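Local coordinates for protein putative dehydrogenase (Pseudomonas fluorescens, PDB 6UUG) that acts as the flavin-dependent methanesulfinate monooxygenase MsuC, one part of a two-component system used in bacterial sulfur assimilation, at residues Leu70-Pro75 / Ser86-Val91. Residues are numbered along the deposited sequence; the frame is centred on the assembly and turned at random. Where two conformers were deposited one is given.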
loop_
_atom_site.group_PDB
_atom_site.type_symbol
_atom_site.label_atom_id
_atom_site.label_comp_id
_atom_site.label_asym_id
_atom_site.label_seq_id
_atom_site.Cartn_x
_atom_site.Cartn_y
_atom_site.Cartn_z
ATOM N N LEU A 70 15.701 -37.566 5.844
ATOM C CA LEU A 70 15.317 -37.877 4.467
ATOM C C LEU A 70 14.223 -38.935 4.397
ATOM O O LEU A 70 13.605 -39.103 3.340
ATOM C CB LEU A 70 16.526 -38.318 3.646
ATOM C CG LEU A 70 17.611 -37.268 3.405
ATOM C CD1 LEU A 70 18.691 -37.829 2.485
ATOM C CD2 LEU A 70 17.032 -35.964 2.818
ATOM N N ALA A 71 13.948 -39.629 5.498
ATOM C CA ALA A 71 12.860 -40.594 5.567
ATOM C C ALA A 71 11.655 -40.041 6.324
ATOM O O ALA A 71 10.769 -40.805 6.714
ATOM C CB ALA A 71 13.348 -41.896 6.218
ATOM N N LEU A 72 11.606 -38.720 6.525
ATOM C CA LEU A 72 10.566 -38.133 7.369
ATOM C C LEU A 72 9.169 -38.437 6.837
ATOM O O LEU A 72 8.255 -38.761 7.611
ATOM C CB LEU A 72 10.787 -36.620 7.474
ATOM C CG LEU A 72 9.833 -35.821 8.364
ATOM C CD1 LEU A 72 9.866 -36.386 9.779
ATOM C CD2 LEU A 72 10.242 -34.334 8.383
ATOM N N SER A 73 8.973 -38.313 5.523
ATOM C CA SER A 73 7.657 -38.486 4.915
ATOM C C SER A 73 7.314 -39.942 4.611
ATOM O O SER A 73 6.165 -40.224 4.260
ATOM C CB SER A 73 7.559 -37.682 3.616
ATOM O OG SER A 73 8.465 -38.183 2.662
ATOM N N ILE A 74 8.266 -40.858 4.750
ATOM C CA ILE A 74 8.030 -42.262 4.395
ATOM C C ILE A 74 7.367 -42.964 5.579
ATOM O O ILE A 74 7.828 -42.798 6.716
ATOM C CB ILE A 74 9.349 -42.934 4.009
ATOM C CG1 ILE A 74 9.894 -42.295 2.721
ATOM C CG2 ILE A 74 9.173 -44.440 3.830
ATOM C CD1 ILE A 74 11.370 -42.592 2.460
ATOM N N PRO A 75 6.281 -43.712 5.367
ATOM C CA PRO A 75 5.595 -44.357 6.500
ATOM C C PRO A 75 6.511 -45.333 7.228
ATOM O O PRO A 75 7.500 -45.825 6.680
ATOM C CB PRO A 75 4.413 -45.080 5.841
ATOM C CG PRO A 75 4.137 -44.255 4.579
ATOM C CD PRO A 75 5.536 -43.878 4.106
ATOM N N SER A 86 1.837 -32.003 7.304
ATOM C CA SER A 86 2.012 -30.780 8.086
ATOM C C SER A 86 3.323 -30.791 8.875
ATOM O O SER A 86 3.949 -29.736 9.041
ATOM C CB SER A 86 0.817 -30.575 9.025
ATOM O OG SER A 86 0.731 -31.635 9.978
ATOM N N GLU A 87 3.769 -31.967 9.360
ATOM C CA GLU A 87 5.033 -32.037 10.094
ATOM C C GLU A 87 6.230 -31.936 9.157
ATOM O O GLU A 87 7.221 -31.271 9.478
ATOM C CB GLU A 87 5.122 -33.344 10.886
ATOM C CG GLU A 87 3.991 -33.617 11.842
ATOM C CD GLU A 87 4.103 -35.021 12.433
ATOM O OE1 GLU A 87 4.872 -35.203 13.406
ATOM O OE2 GLU A 87 3.454 -35.946 11.902
ATOM N N THR A 88 6.170 -32.614 8.012
ATOM C CA THR A 88 7.235 -32.499 7.026
ATOM C C THR A 88 7.405 -31.054 6.578
ATOM O O THR A 88 8.530 -30.548 6.493
ATOM C CB THR A 88 6.927 -33.388 5.830
ATOM O OG1 THR A 88 6.870 -34.765 6.260
ATOM C CG2 THR A 88 7.981 -33.229 4.767
ATOM N N LEU A 89 6.293 -30.372 6.312
ATOM C CA LEU A 89 6.372 -28.984 5.855
ATOM C C LEU A 89 6.800 -28.049 6.981
ATOM O O LEU A 89 7.452 -27.038 6.724
ATOM C CB LEU A 89 5.019 -28.568 5.267
ATOM C CG LEU A 89 4.618 -29.344 4.024
ATOM C CD1 LEU A 89 3.146 -29.135 3.684
ATOM C CD2 LEU A 89 5.524 -28.952 2.864
ATOM N N GLN A 90 6.453 -28.366 8.233
ATOM C CA GLN A 90 6.984 -27.620 9.369
ATOM C C GLN A 90 8.509 -27.657 9.389
ATOM O O GLN A 90 9.159 -26.658 9.710
ATOM C CB GLN A 90 6.423 -28.190 10.687
ATOM C CG GLN A 90 6.757 -27.340 11.908
ATOM C CD GLN A 90 6.185 -27.917 13.209
ATOM O OE1 GLN A 90 5.952 -29.121 13.318
ATOM N NE2 GLN A 90 5.979 -27.059 14.197
ATOM N N VAL A 91 9.101 -28.807 9.062
ATOM C CA VAL A 91 10.559 -28.883 9.021
ATOM C C VAL A 91 11.111 -28.054 7.861
ATOM O O VAL A 91 12.121 -27.362 8.015
ATOM C CB VAL A 91 11.020 -30.350 8.975
ATOM C CG1 VAL A 91 12.505 -30.431 8.673
ATOM C CG2 VAL A 91 10.691 -31.029 10.335
#
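Leu-72 reaches out of the loop 70-75 and lays its CD2 methyl against the helix 86-91, where it touches two residues three positions apart, and so on the same side of the helix, Thr-88 and Val-91. CD2 of Leu-72 lies 3.8 Å from CA of Thr-88. The same Leu-72 methyl, CD2, comes within 3.9 Å of CG2 of Val-91. The two contacts differ in direction: Leu-72 meets Val-91 tip to tip, methyl against methyl, whereas Leu-72 and Thr-88 pass alongside each other with opposite headings. An extended first torsion, with CG of Leu-72 anti to the backbone N (chi1 -178°), carries the isobutyl group across to the helix.

Both segments belong to the helical N-terminal domain of the acyl-CoA dehydrogenase fold, and the contact ties the loop that follows helix 58-67 to helix 85-96, the next helix in the chain. The loop is itself folded back, a backbone hydrogen bond joining N of Ile-74 to O of Ala-71, 3.2 Å apart, and further backbone hydrogen bonds link Leu-72 to Ala-83 and Ile-74 to Gly-82.

No hydrogen bond joins the two segments, and the hydroxyl of Thr-88 meets the loop through van der Waals contact alone. OG1 of Thr-88 sits 3.8 Å from CG of Leu-72. It is also the atom nearest Ser-73, whose CB lies 4.0 Å from that OG1 of Thr-88. The hydroxyl of Ser-73 is instead hydrogen-bonded to ND1 of His-110 on helix 100-119. The same helix contributes His-110 against Leu-72 and Phe-106 against Val-91.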